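Local coordinates for protein argonaute (Marinitoga piezophila, PDB 5I4A) that uses short guide RNAs with a 5'-hydroxyl end to bind complementary single-stranded DNA or RNA targets and cleave them, at residues T90-I95 with K134-N139. Residues are numbered along the deposited sequence; the frame is centred on the assembly and turned at random.
Sequences TLYKYI and KIKIHN. With nucleotides of chain B.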
loop_
_atom_site.group_PDB
_atom_site.type_symbol
_atom_site.label_atom_id
_atom_site.label_comp_id
_atom_site.label_asym_id
_atom_site.label_seq_id
_atom_site.Cartn_x
_atom_site.Cartn_y
_atom_site.Cartn_z
ATOM N N THR A 90 23.566 10.186 5.537
ATOM C CA THR A 90 24.687 10.704 4.759
ATOM C C THR A 90 24.845 9.952 3.445
ATOM O O THR A 90 25.088 10.560 2.396
ATOM C CB THR A 90 25.970 10.614 5.580
ATOM O OG1 THR A 90 25.771 11.251 6.850
ATOM C CG2 THR A 90 27.120 11.290 4.851
ATOM N N LEU A 91 24.715 8.625 3.482
ATOM C CA LEU A 91 24.859 7.830 2.267
ATOM C C LEU A 91 23.748 8.140 1.270
ATOM O O LEU A 91 23.991 8.212 0.059
ATOM C CB LEU A 91 24.872 6.345 2.624
ATOM C CG LEU A 91 25.296 5.337 1.558
ATOM C CD1 LEU A 91 26.658 5.688 0.993
ATOM C CD2 LEU A 91 25.312 3.945 2.159
ATOM N N TYR A 92 22.520 8.333 1.763
ATOM C CA TYR A 92 21.412 8.717 0.891
ATOM C C TYR A 92 21.693 10.041 0.192
ATOM O O TYR A 92 21.495 10.173 -1.022
ATOM C CB TYR A 92 20.118 8.802 1.699
ATOM C CG TYR A 92 19.262 7.557 1.640
ATOM C CD1 TYR A 92 18.864 7.019 0.423
ATOM C CD2 TYR A 92 18.854 6.920 2.803
ATOM C CE1 TYR A 92 18.080 5.881 0.367
ATOM C CE2 TYR A 92 18.071 5.783 2.758
ATOM C CZ TYR A 92 17.685 5.268 1.539
ATOM O OH TYR A 92 16.907 4.134 1.496
ATOM N N LYS A 93 22.152 11.040 0.949
ATOM C CA LYS A 93 22.472 12.330 0.350
ATOM C C LYS A 93 23.633 12.216 -0.624
ATOM O O LYS A 93 23.663 12.917 -1.643
ATOM C CB LYS A 93 22.790 13.351 1.443
ATOM C CG LYS A 93 21.626 13.636 2.381
ATOM C CD LYS A 93 22.058 14.506 3.550
ATOM C CE LYS A 93 22.585 15.850 3.079
ATOM N NZ LYS A 93 23.049 16.682 4.224
ATOM N N TYR A 94 24.590 11.333 -0.337
ATOM C CA TYR A 94 25.730 11.171 -1.232
ATOM C C TYR A 94 25.313 10.523 -2.546
ATOM O O TYR A 94 25.818 10.890 -3.613
ATOM C CB TYR A 94 26.824 10.352 -0.554
ATOM C CG TYR A 94 28.041 10.188 -1.425
ATOM C CD1 TYR A 94 28.735 11.299 -1.880
ATOM C CD2 TYR A 94 28.490 8.932 -1.801
ATOM C CE1 TYR A 94 29.846 11.164 -2.682
ATOM C CE2 TYR A 94 29.604 8.787 -2.605
ATOM C CZ TYR A 94 30.276 9.909 -3.042
ATOM O OH TYR A 94 31.386 9.781 -3.841
ATOM N N ILE A 95 24.396 9.555 -2.487
ATOM C CA ILE A 95 23.891 8.932 -3.707
ATOM C C ILE A 95 23.127 9.949 -4.540
ATOM O O ILE A 95 23.281 10.014 -5.767
ATOM C CB ILE A 95 23.017 7.713 -3.355
ATOM C CG1 ILE A 95 23.899 6.564 -2.864
ATOM C CG2 ILE A 95 22.165 7.286 -4.550
ATOM C CD1 ILE A 95 23.210 5.661 -1.877
ATOM N N LYS A 134 15.086 3.700 -9.124
ATOM C CA LYS A 134 14.756 3.969 -7.732
ATOM C C LYS A 134 15.752 3.241 -6.841
ATOM O O LYS A 134 15.996 2.042 -7.022
ATOM C CB LYS A 134 13.328 3.531 -7.403
ATOM C CG LYS A 134 13.004 3.618 -5.924
ATOM C CD LYS A 134 11.510 3.700 -5.673
ATOM C CE LYS A 134 11.219 3.718 -4.180
ATOM N NZ LYS A 134 9.821 4.118 -3.881
ATOM N N ILE A 135 16.315 3.965 -5.877
ATOM C CA ILE A 135 17.440 3.495 -5.080
ATOM C C ILE A 135 17.045 3.521 -3.610
ATOM O O ILE A 135 16.497 4.519 -3.130
ATOM C CB ILE A 135 18.693 4.358 -5.323
ATOM C CG1 ILE A 135 18.940 4.542 -6.822
ATOM C CG2 ILE A 135 19.895 3.728 -4.681
ATOM C CD1 ILE A 135 19.398 3.291 -7.527
ATOM N N LYS A 136 17.329 2.431 -2.899
ATOM C CA LYS A 136 17.068 2.339 -1.469
ATOM C C LYS A 136 18.236 1.643 -0.784
ATOM O O LYS A 136 18.959 0.857 -1.399
ATOM C CB LYS A 136 15.761 1.588 -1.181
ATOM C CG LYS A 136 14.510 2.372 -1.541
ATOM C CD LYS A 136 14.446 3.668 -0.757
ATOM C CE LYS A 136 13.095 4.341 -0.904
ATOM N NZ LYS A 136 12.868 5.331 0.186
ATOM N N ILE A 137 18.409 1.941 0.502
ATOM C CA ILE A 137 19.521 1.436 1.301
ATOM C C ILE A 137 18.985 0.399 2.277
ATOM O O ILE A 137 17.981 0.639 2.958
ATOM C CB ILE A 137 20.237 2.576 2.046
ATOM C CG1 ILE A 137 20.894 3.535 1.051
ATOM C CG2 ILE A 137 21.265 2.023 3.022
ATOM C CD1 ILE A 137 21.553 4.729 1.705
ATOM N N HIS A 138 19.661 -0.745 2.353
ATOM C CA HIS A 138 19.219 -1.860 3.174
ATOM C C HIS A 138 20.360 -2.339 4.056
ATOM O O HIS A 138 21.509 -2.420 3.614
ATOM C CB HIS A 138 18.706 -3.006 2.301
ATOM C CG HIS A 138 17.732 -2.567 1.256
ATOM N ND1 HIS A 138 16.382 -2.439 1.504
ATOM C CD2 HIS A 138 17.913 -2.207 -0.037
ATOM C CE1 HIS A 138 15.773 -2.027 0.406
ATOM N NE2 HIS A 138 16.679 -1.877 -0.542
ATOM N N ASN A 139 20.035 -2.649 5.306
ATOM C CA ASN A 139 20.994 -3.160 6.282
ATOM C C ASN A 139 20.674 -4.636 6.508
ATOM O O ASN A 139 19.797 -4.977 7.307
ATOM C CB ASN A 139 20.929 -2.353 7.576
ATOM C CG ASN A 139 22.140 -2.569 8.463
ATOM O OD1 ASN A 139 22.070 -2.401 9.680
ATOM N ND2 ASN A 139 23.260 -2.943 7.856
ATOM P P A B 11 14.341 5.094 4.074
ATOM O OP1 A B 11 14.125 5.613 2.701
ATOM O OP2 A B 11 15.415 4.101 4.330
ATOM O "O5'" A B 11 14.580 6.352 5.016
ATOM C "C5'" A B 11 15.092 6.201 6.330
ATOM C "C4'" A B 11 15.630 7.508 6.842
ATOM O "O4'" A B 11 16.826 7.849 6.094
ATOM C "C3'" A B 11 14.696 8.694 6.642
ATOM O "O3'" A B 11 13.728 8.851 7.674
ATOM C "C2'" A B 11 15.654 9.870 6.494
ATOM O "O2'" A B 11 16.115 10.330 7.757
ATOM C "C1'" A B 11 16.819 9.219 5.760
ATOM N N9 A B 11 16.671 9.333 4.298
ATOM C C8 A B 11 15.985 8.519 3.424
ATOM N N7 A B 11 16.060 8.909 2.173
ATOM C C5 A B 11 16.848 10.057 2.239
ATOM C C6 A B 11 17.313 10.959 1.268
ATOM N N6 A B 11 17.043 10.850 -0.040
ATOM N N1 A B 11 18.075 11.988 1.689
ATOM C C2 A B 11 18.359 12.113 2.992
ATOM N N3 A B 11 17.981 11.335 3.998
ATOM C C4 A B 11 17.224 10.322 3.542
ATOM P P C B 9 6.967 6.104 -5.339
ATOM O OP1 C B 9 8.187 5.374 -5.765
ATOM O OP2 C B 9 5.639 5.664 -5.837
ATOM O "O5'" C B 9 6.929 6.117 -3.746
ATOM C "C5'" C B 9 8.078 6.485 -2.998
ATOM C "C4'" C B 9 7.756 7.499 -1.930
ATOM O "O4'" C B 9 6.674 8.354 -2.381
ATOM C "C3'" C B 9 7.263 6.941 -0.604
ATOM O "O3'" C B 9 8.322 6.516 0.239
ATOM C "C2'" C B 9 6.466 8.105 -0.030
ATOM O "O2'" C B 9 7.335 9.075 0.534
ATOM C "C1'" C B 9 5.843 8.697 -1.294
ATOM P P U B 10 8.688 4.956 0.379
ATOM O OP1 U B 10 9.289 4.533 -0.907
ATOM O OP2 U B 10 7.463 4.272 0.859
ATOM O "O5'" U B 10 9.809 4.935 1.508
ATOM O "O3'" U B 10 12.954 4.478 4.596
#
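Tyr92 and Ile137 lock helix 84-101 of the N-terminal domain onto strand 127-140, the linker L1 part of a larger antiparallel sheet; segments 90-95 and 134-139 run nearly antiparallel, their N-to-C directions 156° apart. In the tight part the Tyr92 ring is clamped: Ile137 CD1 makes a CH-pi contact against the centre of one face, 3.5 Å from the centroid, while the base of guide nucleotide A11 of chain B covers the opposite face, its N7 3.4 Å from the ring plane. A slim tip suits this place: the extended chi2 (177°) sets Ile137 CD1 over the ring, where it also meets Leu91 CG at 3.8 Å. Toward Ile95 the fit is looser, Ile95 CG2 and Ile135 CG2 standing 4.2 Å apart, and Leu146 of strand 143-156 touches both residues. On the guide side, long cationic side chains suit the RNA phosphates: the extended Lys134 places NZ between C9 and U10 of chain B, and Lys136 NZ hydrogen-bonds OP1 of A11 of chain B. A leucine in place of Tyr92 would probably leave the A11 base without its flat partner and the Ile137 amide without an acceptor. Tyr92 OH accepts from Ile137 N at 2.8 Å and donates to OP2 of A11 of chain B at 3.2 Å.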